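Local coordinates for protein glycerol dehydrogenase (Bacillus coagulans, PDB 6CSJ) that catalyses the NAD-dependent oxidation of glycerol and probably related polyols and, in this double mutant, has acquired D-lactate dehydrogenase activity, at residues G66-E74 and V129-E139; P110-A118 and P147-I157. The protein carries 2 engineered substitutions. One frame throughout, in Å; residues are numbered along the deposited sequence.

Contact 1 (G66-E74 and V129-E139)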
loop_
_atom_site.group_PDB
_atom_site.type_symbol
_atom_site.label_atom_id
_atom_site.label_comp_id
_atom_site.label_asym_id
_atom_site.label_seq_id
_atom_site.Cartn_x
_atom_site.Cartn_y
_atom_site.Cartn_z
ATOM N N GLY A 66 -8.313 8.603 -14.922
ATOM C CA GLY A 66 -8.734 8.007 -13.646
ATOM C C GLY A 66 -8.520 6.505 -13.541
ATOM O O GLY A 66 -8.572 5.949 -12.439
ATOM N N GLU A 67 -8.283 5.846 -14.681
ATOM C CA GLU A 67 -8.054 4.401 -14.722
ATOM C C GLU A 67 -6.663 4.068 -15.232
ATOM O O GLU A 67 -6.239 4.598 -16.255
ATOM C CB GLU A 67 -9.094 3.718 -15.611
ATOM C CG GLU A 67 -9.090 2.200 -15.503
ATOM C CD GLU A 67 -9.393 1.733 -14.089
ATOM O OE1 GLU A 67 -10.584 1.665 -13.737
ATOM O OE2 GLU A 67 -8.440 1.445 -13.338
ATOM N N CYS A 68 -5.962 3.189 -14.510
ATOM C CA CYS A 68 -4.659 2.695 -14.942
ATOM C C CYS A 68 -4.919 1.536 -15.888
ATOM O O CYS A 68 -4.961 0.372 -15.475
ATOM C CB CYS A 68 -3.798 2.248 -13.759
ATOM S SG CYS A 68 -2.149 1.656 -14.222
ATOM N N SER A 69 -5.110 1.879 -17.161
ATOM C CA SER A 69 -5.350 0.912 -18.229
ATOM C C SER A 69 -4.278 1.034 -19.296
ATOM O O SER A 69 -3.556 2.028 -19.337
ATOM C CB SER A 69 -6.731 1.153 -18.836
ATOM O OG SER A 69 -6.759 2.404 -19.501
ATOM N N LYS A 70 -4.185 0.024 -20.160
ATOM C CA LYS A 70 -3.224 0.041 -21.271
ATOM C C LYS A 70 -3.471 1.174 -22.286
ATOM O O LYS A 70 -2.512 1.824 -22.711
ATOM C CB LYS A 70 -3.175 -1.318 -21.981
ATOM C CG LYS A 70 -2.625 -2.443 -21.116
ATOM C CD LYS A 70 -1.113 -2.351 -20.994
ATOM C CE LYS A 70 -0.583 -3.534 -20.216
ATOM N NZ LYS A 70 0.806 -3.938 -20.575
ATOM N N PRO A 71 -4.748 1.421 -22.672
ATOM C CA PRO A 71 -5.021 2.575 -23.551
ATOM C C PRO A 71 -4.607 3.921 -22.961
ATOM O O PRO A 71 -3.974 4.730 -23.647
ATOM C CB PRO A 71 -6.541 2.512 -23.750
ATOM C CG PRO A 71 -6.862 1.061 -23.595
ATOM C CD PRO A 71 -5.938 0.562 -22.528
ATOM N N GLU A 72 -4.953 4.148 -21.695
ATOM C CA GLU A 72 -4.585 5.389 -21.003
ATOM C C GLU A 72 -3.058 5.498 -20.816
ATOM O O GLU A 72 -2.502 6.583 -20.967
ATOM C CB GLU A 72 -5.355 5.510 -19.682
ATOM C CG GLU A 72 -5.100 6.777 -18.859
ATOM C CD GLU A 72 -5.575 8.082 -19.500
ATOM O OE1 GLU A 72 -6.185 8.064 -20.580
ATOM O OE2 GLU A 72 -5.337 9.153 -18.899
ATOM N N ILE A 73 -2.382 4.387 -20.531
ATOM C CA ILE A 73 -0.912 4.376 -20.462
ATOM C C ILE A 73 -0.277 4.705 -21.817
ATOM O O ILE A 73 0.678 5.488 -21.877
ATOM C CB ILE A 73 -0.365 3.026 -19.917
ATOM C CG1 ILE A 73 -0.719 2.868 -18.434
ATOM C CG2 ILE A 73 1.160 2.912 -20.088
ATOM C CD1 ILE A 73 -0.702 1.431 -17.940
ATOM N N GLU A 74 -0.798 4.112 -22.896
ATOM C CA GLU A 74 -0.290 4.391 -24.242
ATOM C C GLU A 74 -0.515 5.859 -24.645
ATOM O O GLU A 74 0.398 6.492 -25.184
ATOM C CB GLU A 74 -0.917 3.454 -25.294
ATOM C CG GLU A 74 -0.224 3.492 -26.673
ATOM C CD GLU A 74 -1.159 3.121 -27.850
ATOM O OE1 GLU A 74 -1.901 2.143 -27.664
ATOM O OE2 GLU A 74 -1.165 3.803 -28.918
ATOM N N VAL A 129 -0.556 -2.046 -11.042
ATOM C CA VAL A 129 -1.741 -2.883 -11.186
ATOM C C VAL A 129 -2.526 -2.299 -12.350
ATOM O O VAL A 129 -2.965 -1.151 -12.286
ATOM C CB VAL A 129 -2.588 -2.925 -9.893
ATOM C CG1 VAL A 129 -3.755 -3.889 -10.057
ATOM C CG2 VAL A 129 -1.732 -3.332 -8.697
ATOM N N ILE A 130 -2.667 -3.085 -13.417
ATOM C CA ILE A 130 -3.331 -2.660 -14.649
ATOM C C ILE A 130 -4.760 -3.187 -14.685
ATOM O O ILE A 130 -5.004 -4.349 -14.369
ATOM C CB ILE A 130 -2.581 -3.178 -15.902
ATOM C CG1 ILE A 130 -1.064 -2.878 -15.838
ATOM C CG2 ILE A 130 -3.238 -2.654 -17.183
ATOM C CD1 ILE A 130 -0.701 -1.410 -15.859
ATOM N N TYR A 131 -5.692 -2.319 -15.073
ATOM C CA TYR A 131 -7.111 -2.654 -15.201
ATOM C C TYR A 131 -7.558 -2.483 -16.644
ATOM O O TYR A 131 -6.949 -1.738 -17.406
ATOM C CB TYR A 131 -7.945 -1.736 -14.303
ATOM C CG TYR A 131 -7.613 -1.874 -12.838
ATOM C CD1 TYR A 131 -6.498 -1.229 -12.289
ATOM C CD2 TYR A 131 -8.392 -2.671 -12.000
ATOM C CE1 TYR A 131 -6.178 -1.371 -10.952
ATOM C CE2 TYR A 131 -8.076 -2.818 -10.655
ATOM C CZ TYR A 131 -6.976 -2.171 -10.144
ATOM O OH TYR A 131 -6.676 -2.318 -8.824
ATOM N N LYS A 132 -8.619 -3.183 -17.023
ATOM C CA LYS A 132 -9.342 -2.887 -18.264
ATOM C C LYS A 132 -10.027 -1.529 -18.108
ATOM O O LYS A 132 -10.220 -1.054 -16.987
ATOM C CB LYS A 132 -10.392 -3.959 -18.552
ATOM C CG LYS A 132 -9.854 -5.338 -18.884
ATOM C CD LYS A 132 -10.984 -6.328 -19.155
ATOM C CE LYS A 132 -10.621 -7.389 -20.227
ATOM N NZ LYS A 132 -9.359 -8.169 -20.004
ATOM N N GLU A 133 -10.432 -0.933 -19.223
ATOM C CA GLU A 133 -11.084 0.387 -19.206
ATOM C C GLU A 133 -12.398 0.393 -18.424
ATOM O O GLU A 133 -12.769 1.423 -17.871
ATOM C CB GLU A 133 -11.331 0.904 -20.625
ATOM C CG GLU A 133 -10.067 1.115 -21.441
ATOM C CD GLU A 133 -10.353 1.509 -22.873
ATOM O OE1 GLU A 133 -10.812 0.644 -23.651
ATOM O OE2 GLU A 133 -10.091 2.679 -23.225
ATOM N N ASN A 134 -13.083 -0.751 -18.362
ATOM C CA ASN A 134 -14.324 -0.879 -17.587
ATOM C C ASN A 134 -14.131 -1.041 -16.064
ATOM O O ASN A 134 -15.113 -1.051 -15.322
ATOM C CB ASN A 134 -15.202 -2.020 -18.144
ATOM C CG ASN A 134 -14.615 -3.404 -17.912
ATOM O OD1 ASN A 134 -13.430 -3.557 -17.609
ATOM N ND2 ASN A 134 -15.449 -4.425 -18.058
ATOM N N GLY A 135 -12.888 -1.188 -15.604
ATOM C CA GLY A 135 -12.583 -1.245 -14.173
ATOM C C GLY A 135 -12.181 -2.610 -13.633
ATOM O O GLY A 135 -11.755 -2.709 -12.487
ATOM N N GLU A 136 -12.311 -3.667 -14.440
ATOM C CA GLU A 136 -11.930 -5.018 -14.014
ATOM C C GLU A 136 -10.411 -5.216 -14.050
ATOM O O GLU A 136 -9.725 -4.663 -14.899
ATOM C CB GLU A 136 -12.603 -6.072 -14.896
ATOM C CG GLU A 136 -14.125 -6.102 -14.771
ATOM C CD GLU A 136 -14.784 -7.145 -15.646
ATOM O OE1 GLU A 136 -14.245 -8.268 -15.733
ATOM O OE2 GLU A 136 -15.845 -6.845 -16.231
ATOM N N PHE A 137 -9.903 -6.015 -13.116
ATOM C CA PHE A 137 -8.478 -6.347 -13.050
ATOM C C PHE A 137 -7.995 -6.985 -14.341
ATOM O O PHE A 137 -8.633 -7.912 -14.823
ATOM C CB PHE A 137 -8.196 -7.276 -11.846
ATOM C CG PHE A 137 -6.804 -7.863 -11.849
ATOM C CD1 PHE A 137 -5.710 -7.135 -11.361
ATOM C CD2 PHE A 137 -6.576 -9.147 -12.368
ATOM C CE1 PHE A 137 -4.443 -7.676 -11.380
ATOM C CE2 PHE A 137 -5.294 -9.679 -12.397
ATOM C CZ PHE A 137 -4.228 -8.953 -11.892
ATOM N N GLU A 138 -6.885 -6.495 -14.892
ATOM C CA GLU A 138 -6.288 -7.126 -16.080
ATOM C C GLU A 138 -5.016 -7.871 -15.709
ATOM O O GLU A 138 -4.969 -9.079 -15.851
ATOM C CB GLU A 138 -6.025 -6.129 -17.214
ATOM C CG GLU A 138 -5.485 -6.771 -18.469
ATOM C CD GLU A 138 -5.270 -5.793 -19.617
ATOM O OE1 GLU A 138 -5.614 -4.571 -19.590
ATOM O OE2 GLU A 138 -4.706 -6.285 -20.599
ATOM N N GLU A 139 -3.984 -7.165 -15.252
ATOM C CA GLU A 139 -2.717 -7.828 -14.907
ATOM C C GLU A 139 -1.832 -7.084 -13.902
ATOM O O GLU A 139 -1.992 -5.879 -13.685
ATOM C CB GLU A 139 -1.907 -8.118 -16.166
ATOM C CG GLU A 139 -1.560 -6.887 -17.010
ATOM C CD GLU A 139 -0.405 -7.071 -17.944
ATOM O OE1 GLU A 139 0.520 -7.783 -17.574
ATOM O OE2 GLU A 139 -0.367 -6.499 -19.062
#
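Glu67, Cys68 and Ser69, the lead-in to helix 70-82, dock against Ile130 and Tyr131 in the first strand of a bulged beta hairpin, whose strands 127-131 and 137-142 are joined through a type I turn from Lys132 to Gly135. One backbone bond pins the two parts: Tyr131 N gives its hydrogen to Cys68 O at 2.8 Å, nearly straight at 173°. An inverse gamma turn centred on Cys68 presents this carbonyl. Glu67 bends at its second torsion (chi2 61°), which turns the carboxylate toward Tyr131 and Gly135. Its OE2 lies 3.4 Å from Tyr131 CB, with the carboxylate plane 37° from the ring plane, while OE1 comes within 3.6 Å of Gly135 CA. The same OE2 forms a salt bridge with Lys95, which also makes a cation-pi contact with the Tyr131 ring. With an alanine in place of Glu67, Lys95 would probably lose its carboxylate mate and Cys68 N its weak acceptor, opening a gap beside Tyr131 and Gly135. Next to the backbone bond, apolar side chains meet: Ile130 CD1 touches Ile73 CD1 at 3.5 Å and Cys68 SG at 3.8 Å. Toward the second strand, Lys70 NZ reaches Glu139 OE2 at 3.2 Å, a salt bridge with a weak hydrogen bond, and also bonds Tyr106. Pro71 CG lies 3.6 Å from Glu133 CD. Ser69 OG accepts weakly from Glu72 N at 3.3 Å. The arrangement is that of a serine N-capped helix start held against a beta hairpin with a classic bulge, where two residues, Glu138 and Glu139, stand opposite the single Ile130.

Contact 2 (P110-A118 and P147-I157)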
loop_
_atom_site.group_PDB
_atom_site.type_symbol
_atom_site.label_atom_id
_atom_site.label_comp_id
_atom_site.label_asym_id
_atom_site.label_seq_id
_atom_site.Cartn_x
_atom_site.Cartn_y
_atom_site.Cartn_z
ATOM N N PRO A 110 13.106 8.132 -15.839
ATOM C CA PRO A 110 12.917 8.023 -14.382
ATOM C C PRO A 110 11.534 8.514 -13.929
ATOM O O PRO A 110 10.873 9.261 -14.655
ATOM C CB PRO A 110 14.038 8.881 -13.799
ATOM C CG PRO A 110 14.486 9.770 -14.922
ATOM C CD PRO A 110 14.257 8.990 -16.179
ATOM N N VAL A 111 11.110 8.063 -12.747
ATOM C CA VAL A 111 9.754 8.279 -12.244
ATOM C C VAL A 111 9.770 8.897 -10.844
ATOM O O VAL A 111 10.616 8.549 -10.011
ATOM C CB VAL A 111 8.992 6.937 -12.161
ATOM C CG1 VAL A 111 7.564 7.179 -11.700
ATOM C CG2 VAL A 111 9.061 6.195 -13.474
ATOM N N ILE A 112 8.824 9.808 -10.605
ATOM C CA ILE A 112 8.545 10.362 -9.285
ATOM C C ILE A 112 7.089 10.056 -8.973
ATOM O O ILE A 112 6.203 10.400 -9.746
ATOM C CB ILE A 112 8.793 11.885 -9.216
ATOM C CG1 ILE A 112 10.263 12.188 -9.557
ATOM C CG2 ILE A 112 8.428 12.442 -7.835
ATOM C CD1 ILE A 112 10.673 13.644 -9.399
ATOM N N VAL A 113 6.845 9.404 -7.837
ATOM C CA VAL A 113 5.487 9.173 -7.359
ATOM C C VAL A 113 5.290 10.022 -6.119
ATOM O O VAL A 113 6.153 10.065 -5.243
ATOM C CB VAL A 113 5.165 7.672 -7.118
ATOM C CG1 VAL A 113 5.279 6.901 -8.430
ATOM C CG2 VAL A 113 6.067 7.031 -6.077
ATOM N N ALA A 114 4.162 10.731 -6.084
ATOM C CA ALA A 114 3.836 11.652 -5.014
ATOM C C ALA A 114 2.408 11.382 -4.552
ATOM O O ALA A 114 1.479 12.018 -5.030
ATOM C CB ALA A 114 4.006 13.089 -5.491
ATOM N N PRO A 115 2.229 10.422 -3.621
ATOM C CA PRO A 115 0.882 10.111 -3.143
ATOM C C PRO A 115 0.272 11.285 -2.394
ATOM O O PRO A 115 0.989 12.012 -1.701
ATOM C CB PRO A 115 1.081 8.927 -2.190
ATOM C CG PRO A 115 2.456 8.427 -2.437
ATOM C CD PRO A 115 3.249 9.586 -2.964
ATOM N N THR A 116 -1.027 11.474 -2.579
ATOM C CA THR A 116 -1.798 12.454 -1.833
ATOM C C THR A 116 -2.512 11.824 -0.630
ATOM O O THR A 116 -3.236 12.517 0.099
ATOM C CB THR A 116 -2.841 13.122 -2.748
ATOM O OG1 THR A 116 -3.651 12.110 -3.345
ATOM C CG2 THR A 116 -2.157 13.913 -3.833
ATOM N N ILE A 117 -2.321 10.516 -0.446
ATOM C CA ILE A 117 -2.852 9.757 0.695
ATOM C C ILE A 117 -1.789 8.740 1.099
ATOM O O ILE A 117 -0.886 8.433 0.309
ATOM C CB ILE A 117 -4.171 9.024 0.339
ATOM C CG1 ILE A 117 -3.910 7.869 -0.669
ATOM C CG2 ILE A 117 -5.215 10.029 -0.156
ATOM C CD1 ILE A 117 -5.134 7.323 -1.380
ATOM N N ALA A 118 -1.898 8.223 2.316
ATOM C CA ALA A 118 -0.950 7.231 2.840
ATOM C C ALA A 118 -1.748 6.042 3.377
ATOM O O ALA A 118 -1.736 5.746 4.569
ATOM C CB ALA A 118 -0.072 7.844 3.905
ATOM N N PRO A 147 10.229 2.876 -8.282
ATOM C CA PRO A 147 10.226 4.265 -8.748
ATOM C C PRO A 147 11.432 5.033 -8.234
ATOM O O PRO A 147 11.861 4.811 -7.095
ATOM C CB PRO A 147 8.940 4.848 -8.147
ATOM C CG PRO A 147 8.462 3.839 -7.134
ATOM C CD PRO A 147 8.954 2.518 -7.626
ATOM N N THR A 148 11.978 5.920 -9.068
ATOM C CA THR A 148 13.211 6.627 -8.740
ATOM C C THR A 148 13.076 7.426 -7.428
ATOM O O THR A 148 13.879 7.235 -6.525
ATOM C CB THR A 148 13.660 7.550 -9.902
ATOM O OG1 THR A 148 13.349 6.935 -11.165
ATOM C CG2 THR A 148 15.169 7.832 -9.838
ATOM N N PHE A 149 12.066 8.296 -7.330
ATOM C CA PHE A 149 11.781 9.061 -6.110
ATOM C C PHE A 149 10.349 8.788 -5.664
ATOM O O PHE A 149 9.443 8.707 -6.492
ATOM C CB PHE A 149 11.863 10.596 -6.279
ATOM C CG PHE A 149 13.206 11.156 -6.701
ATOM C CD1 PHE A 149 14.386 10.408 -6.714
ATOM C CD2 PHE A 149 13.287 12.512 -7.043
ATOM C CE1 PHE A 149 15.592 10.982 -7.116
ATOM C CE2 PHE A 149 14.492 13.087 -7.434
ATOM C CZ PHE A 149 15.645 12.319 -7.470
ATOM N N VAL A 150 10.164 8.689 -4.349
ATOM C CA VAL A 150 8.859 8.766 -3.722
ATOM C C VAL A 150 8.855 10.039 -2.865
ATOM O O VAL A 150 9.770 10.235 -2.063
ATOM C CB VAL A 150 8.582 7.530 -2.845
ATOM C CG1 VAL A 150 7.202 7.619 -2.204
ATOM C CG2 VAL A 150 8.724 6.266 -3.683
ATOM N N ILE A 151 7.839 10.889 -3.045
ATOM C CA ILE A 151 7.733 12.167 -2.339
ATOM C C ILE A 151 6.426 12.246 -1.551
ATOM O O ILE A 151 5.355 12.149 -2.142
ATOM C CB ILE A 151 7.834 13.366 -3.314
ATOM C CG1 ILE A 151 9.240 13.399 -3.937
ATOM C CG2 ILE A 151 7.539 14.690 -2.588
ATOM C CD1 ILE A 151 9.444 14.475 -4.974
ATOM N N MET A 152 6.526 12.444 -0.231
ATOM C CA MET A 152 5.363 12.506 0.657
ATOM C C MET A 152 5.182 13.936 1.194
ATOM O O MET A 152 5.921 14.383 2.083
ATOM C CB MET A 152 5.518 11.522 1.833
ATOM C CG MET A 152 5.841 10.085 1.456
ATOM S SD MET A 152 4.703 9.317 0.284
ATOM C CE MET A 152 3.275 8.968 1.311
ATOM N N ASP A 153 4.207 14.651 0.634
ATOM C CA ASP A 153 3.835 15.981 1.112
ATOM C C ASP A 153 2.845 15.778 2.242
ATOM O O ASP A 153 1.657 15.539 2.007
ATOM C CB ASP A 153 3.222 16.819 -0.016
ATOM C CG ASP A 153 3.087 18.302 0.341
ATOM O OD1 ASP A 153 2.696 18.637 1.483
ATOM O OD2 ASP A 153 3.381 19.134 -0.540
ATOM N N THR A 154 3.342 15.856 3.472
ATOM C CA THR A 154 2.543 15.506 4.643
ATOM C C THR A 154 1.399 16.485 4.886
ATOM O O THR A 154 0.376 16.105 5.452
ATOM C CB THR A 154 3.422 15.391 5.894
ATOM O OG1 THR A 154 4.137 16.606 6.100
ATOM C CG2 THR A 154 4.413 14.270 5.712
ATOM N N LYS A 155 1.562 17.732 4.437
ATOM C CA LYS A 155 0.508 18.735 4.528
ATOM C C LYS A 155 -0.655 18.378 3.614
ATOM O O LYS A 155 -1.803 18.412 4.031
ATOM C CB LYS A 155 1.052 20.123 4.165
ATOM C CG LYS A 155 0.103 21.272 4.463
ATOM C CD LYS A 155 0.477 22.530 3.676
ATOM C CE LYS A 155 -0.291 23.734 4.180
ATOM N NZ LYS A 155 0.405 25.002 3.831
ATOM N N VAL A 156 -0.356 18.026 2.367
ATOM C CA VAL A 156 -1.391 17.573 1.436
ATOM C C VAL A 156 -2.045 16.286 1.946
ATOM O O VAL A 156 -3.271 16.189 1.945
ATOM C CB VAL A 156 -0.841 17.386 0.005
ATOM C CG1 VAL A 156 -1.872 16.710 -0.900
ATOM C CG2 VAL A 156 -0.411 18.730 -0.571
ATOM N N ILE A 157 -1.232 15.335 2.412
ATOM C CA ILE A 157 -1.733 14.036 2.895
ATOM C C ILE A 157 -2.678 14.170 4.091
ATOM O O ILE A 157 -3.695 13.466 4.163
ATOM C CB ILE A 157 -0.574 13.059 3.224
ATOM C CG1 ILE A 157 0.140 12.640 1.932
ATOM C CG2 ILE A 157 -1.065 11.815 3.975
ATOM C CD1 ILE A 157 1.559 12.177 2.145
HETATM O O HOH W 1 3.106 13.644 -1.927
#
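Val113, Pro115 and Ile157 bury the largest areas where strand 111-115 runs parallel to strand 149-153. Val113 is held at both its backbone N and its O: N donates to Phe149 O at 3.0 Å and O accepts from Ile151 N at 2.9 Å. Chi1 of -62° sets CG1 beside the backbone N, which leaves CG2 between N and the carbonyl carbon, where it meets Val150 CG2 at 3.7 Å. Two residues on, Pro115 has no N-H to continue this pattern, and its CD sits 3.4 Å from Ile151 O instead. The ring is crossed at about a right angle by Met152, whose bent chain brings SD to 3.6 Å from Pro115 CG. A water takes over the pairing, donating to Pro115 O and Ile151 O and accepting from Asp153 N. Past the strands, Ile157 in the following helix sends its CA-H toward Thr116 O (CA to O 3.5 Å), while its CG2 packs 4.1 Å from Ala118 CB. Asp153 caps this helix, accepting from Val156 N with OD1. The chemistry implies a buried, mostly apolar interface whose strand backbones largely pair with each other, ended by a threonine hydroxyl (Val111 N to Thr148 OG1) and bridged by water where proline interrupts.

The segments of the two contacts alternate along the chain: hairpin 127-142 is the excursion between strands 111-115 and 149-153, which lie side by side in the parallel sheet of contact 2. Contact 1 therefore ties that excursion back to the start of helix 70-82. Their centres are 21 Å apart and their nearest atoms about 11 Å, without touching. What connects them is the end of strand 87-92 and the next turn: Gly92 makes a backbone hydrogen bond with Ala114 of contact 2, and Lys95, at the start of helix 94-106, reaches Glu67 and Tyr131 of contact 1. In relatives this glycine-rich turn binds the NAD pyrophosphate, so this link probably belongs to the cofactor site.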